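Local coordinates for putative HAD-hydrolase YfnB (Bacillus subtilis, PDB 3ED5), which is a putative hydrolase of the haloacid dehalogenase-like superfamily that may act as a 5'-nucleotidase, at residues A[54-59]-A[64-69]. Numbering follows the deposited sequence. Where two conformers were deposited one is given.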
loop_
_atom_site.group_PDB
_atom_site.type_symbol
_atom_site.label_atom_id
_atom_site.label_comp_id
_atom_site.label_asym_id
_atom_site.label_seq_id
_atom_site.Cartn_x
_atom_site.Cartn_y
_atom_site.Cartn_z
ATOM N N GLY A 54 10.909 3.999 -8.767
ATOM C CA GLY A 54 12.216 3.347 -8.781
ATOM C C GLY A 54 12.840 3.244 -7.398
ATOM O O GLY A 54 13.500 2.264 -7.101
ATOM N N LEU A 55 12.667 4.280 -6.573
ATOM C CA LEU A 55 13.252 4.280 -5.233
ATOM C C LEU A 55 12.484 3.277 -4.355
ATOM O O LEU A 55 13.112 2.472 -3.671
ATOM C CB LEU A 55 13.234 5.687 -4.614
ATOM C CG LEU A 55 14.039 6.770 -5.364
ATOM C CD1 LEU A 55 13.721 8.128 -4.750
ATOM C CD2 LEU A 55 15.535 6.481 -5.291
ATOM N N TRP A 56 11.150 3.288 -4.414
ATOM C CA TRP A 56 10.389 2.284 -3.614
ATOM C C TRP A 56 10.733 0.874 -4.068
ATOM O O TRP A 56 10.853 -0.038 -3.234
ATOM C CB TRP A 56 8.856 2.506 -3.627
ATOM C CG TRP A 56 8.441 3.606 -2.735
ATOM C CD1 TRP A 56 8.433 4.979 -3.060
ATOM C CD2 TRP A 56 8.052 3.523 -1.360
ATOM N NE1 TRP A 56 8.024 5.710 -1.965
ATOM C CE2 TRP A 56 7.780 4.843 -0.917
ATOM C CE3 TRP A 56 7.818 2.439 -0.465
ATOM C CZ2 TRP A 56 7.336 5.132 0.380
ATOM C CZ3 TRP A 56 7.388 2.737 0.848
ATOM C CH2 TRP A 56 7.154 4.075 1.261
ATOM N N ARG A 57 10.903 0.665 -5.370
ATOM C CA ARG A 57 11.311 -0.671 -5.823
ATOM C C ARG A 57 12.662 -1.062 -5.233
ATOM O O ARG A 57 12.843 -2.206 -4.804
ATOM C CB ARG A 57 11.369 -0.801 -7.359
ATOM C CG ARG A 57 9.969 -0.890 -7.979
ATOM C CD ARG A 57 9.279 -2.250 -7.640
ATOM N NE ARG A 57 10.033 -3.333 -8.255
ATOM C CZ ARG A 57 10.560 -4.368 -7.615
ATOM N NH1 ARG A 57 10.399 -4.529 -6.304
ATOM N NH2 ARG A 57 11.239 -5.271 -8.308
ATOM N N ALA A 58 13.614 -0.123 -5.215
ATOM C CA ALA A 58 14.953 -0.404 -4.643
ATOM C C ALA A 58 14.809 -0.797 -3.164
ATOM O O ALA A 58 15.427 -1.784 -2.701
ATOM C CB ALA A 58 15.908 0.787 -4.824
ATOM N N PHE A 59 13.931 -0.101 -2.448
ATOM C CA PHE A 59 13.628 -0.484 -1.044
ATOM C C PHE A 59 13.004 -1.886 -0.929
ATOM O O PHE A 59 13.457 -2.694 -0.104
ATOM C CB PHE A 59 12.771 0.597 -0.407
ATOM C CG PHE A 59 11.941 0.140 0.773
ATOM C CD1 PHE A 59 12.533 -0.196 1.997
ATOM C CD2 PHE A 59 10.561 0.121 0.660
ATOM C CE1 PHE A 59 11.735 -0.562 3.094
ATOM C CE2 PHE A 59 9.739 -0.248 1.756
ATOM C CZ PHE A 59 10.350 -0.592 2.968
HETATM N N MSE A 64 17.942 -0.299 -0.606
HETATM C CA MSE A 64 17.838 1.047 -0.064
HETATM C C MSE A 64 16.929 0.967 1.142
HETATM O O MSE A 64 16.044 0.086 1.203
HETATM C CB MSE A 64 17.292 2.016 -1.143
HETATM C CG MSE A 64 17.071 3.409 -0.683
HETATM SE SE MSE A 64 16.585 4.607 -2.224
HETATM C CE MSE A 64 18.061 4.294 -3.368
ATOM N N THR A 65 17.187 1.810 2.139
ATOM C CA THR A 65 16.270 1.918 3.280
ATOM C C THR A 65 15.085 2.802 2.914
ATOM O O THR A 65 15.195 3.672 2.033
ATOM C CB THR A 65 16.939 2.503 4.537
ATOM O OG1 THR A 65 17.337 3.854 4.281
ATOM C CG2 THR A 65 18.140 1.671 4.971
ATOM N N ARG A 66 13.956 2.617 3.597
ATOM C CA ARG A 66 12.809 3.501 3.327
ATOM C C ARG A 66 13.131 4.967 3.645
ATOM O O ARG A 66 12.647 5.882 2.947
ATOM C CB ARG A 66 11.568 3.057 4.101
ATOM C CG ARG A 66 10.272 3.619 3.472
ATOM C CD ARG A 66 9.056 3.262 4.330
ATOM N NE ARG A 66 9.229 3.795 5.677
ATOM C CZ ARG A 66 8.613 3.313 6.751
ATOM N NH1 ARG A 66 7.792 2.272 6.619
ATOM N NH2 ARG A 66 8.836 3.854 7.947
ATOM N N ASP A 67 13.903 5.196 4.711
ATOM C CA ASP A 67 14.263 6.583 5.066
ATOM C C ASP A 67 14.972 7.238 3.880
ATOM O O ASP A 67 14.715 8.430 3.569
ATOM C CB ASP A 67 15.187 6.632 6.294
ATOM C CG ASP A 67 14.439 6.501 7.628
ATOM O OD1 ASP A 67 13.206 6.333 7.657
ATOM O OD2 ASP A 67 15.124 6.599 8.669
ATOM N N GLU A 68 15.877 6.502 3.233
ATOM C CA GLU A 68 16.629 7.057 2.094
ATOM C C GLU A 68 15.681 7.347 0.938
ATOM O O GLU A 68 15.795 8.381 0.288
ATOM C CB GLU A 68 17.760 6.137 1.612
ATOM C CG GLU A 68 18.393 6.654 0.292
ATOM C CD GLU A 68 19.670 5.956 -0.100
ATOM O OE1 GLU A 68 20.046 4.985 0.585
ATOM O OE2 GLU A 68 20.310 6.388 -1.097
ATOM N N VAL A 69 14.733 6.437 0.695
ATOM C CA VAL A 69 13.708 6.628 -0.360
ATOM C C VAL A 69 12.990 7.960 -0.134
ATOM O O VAL A 69 12.961 8.834 -1.037
ATOM C CB VAL A 69 12.643 5.469 -0.365
ATOM C CG1 VAL A 69 11.426 5.824 -1.285
ATOM C CG2 VAL A 69 13.288 4.151 -0.805
HETATM O O HOH W 1 15.339 -2.434 1.944
#
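Val69 drives its two methyls into the side of helix 42-60, between Leu55, Trp56 and Phe59, where that helix turns back into helix 66-80. The pair is an antiparallel alpha-alpha hairpin in the helical cap domain of this HAD-fold protein. With CG1 anti to the backbone N (chi1 169°), Val69 sets that methyl over one face of Trp56 as a CH-pi contact, 3.6 Å from the centroid of the five-membered ring; CG2 sits 3.3 Å from Leu55 O and also touches Phe59 CB (3.6 Å).

One turn earlier, Arg66 runs alongside Phe59, both side chains heading the same way. Its CB lies over a face of the phenyl ring, off-centre toward the rim, while CG and CD pass on to the six-membered end of Trp56, CD coming 3.7 Å from CH2. The aliphatic part of the arginine thus spans both rings, and its guanidinium salt-bridges Glu152 through NH2 and hydrogen-bonds Asn126 O through NH1, tying the hairpin to loops of the sheet domain. Trp56 itself lies about 9 Å, side chain to side chain, from Asp13, the probable nucleophile.

On the other flank, the extended first two torsions of selenomethionine Met64 carry SE to 3.7 Å from Leu55 CD2, and the bend at chi3 (-55°) leaves CE near the same methyl; its CB lies against Ala58 CB. Thr65 N-caps helix 66-80, its OG1 accepting from Glu68 N. At the turn, Met64 O sits at the edge of the Phe59 ring, in its plane, and receives a CA-H...O contact from Phe59 CA at 3.3 Å.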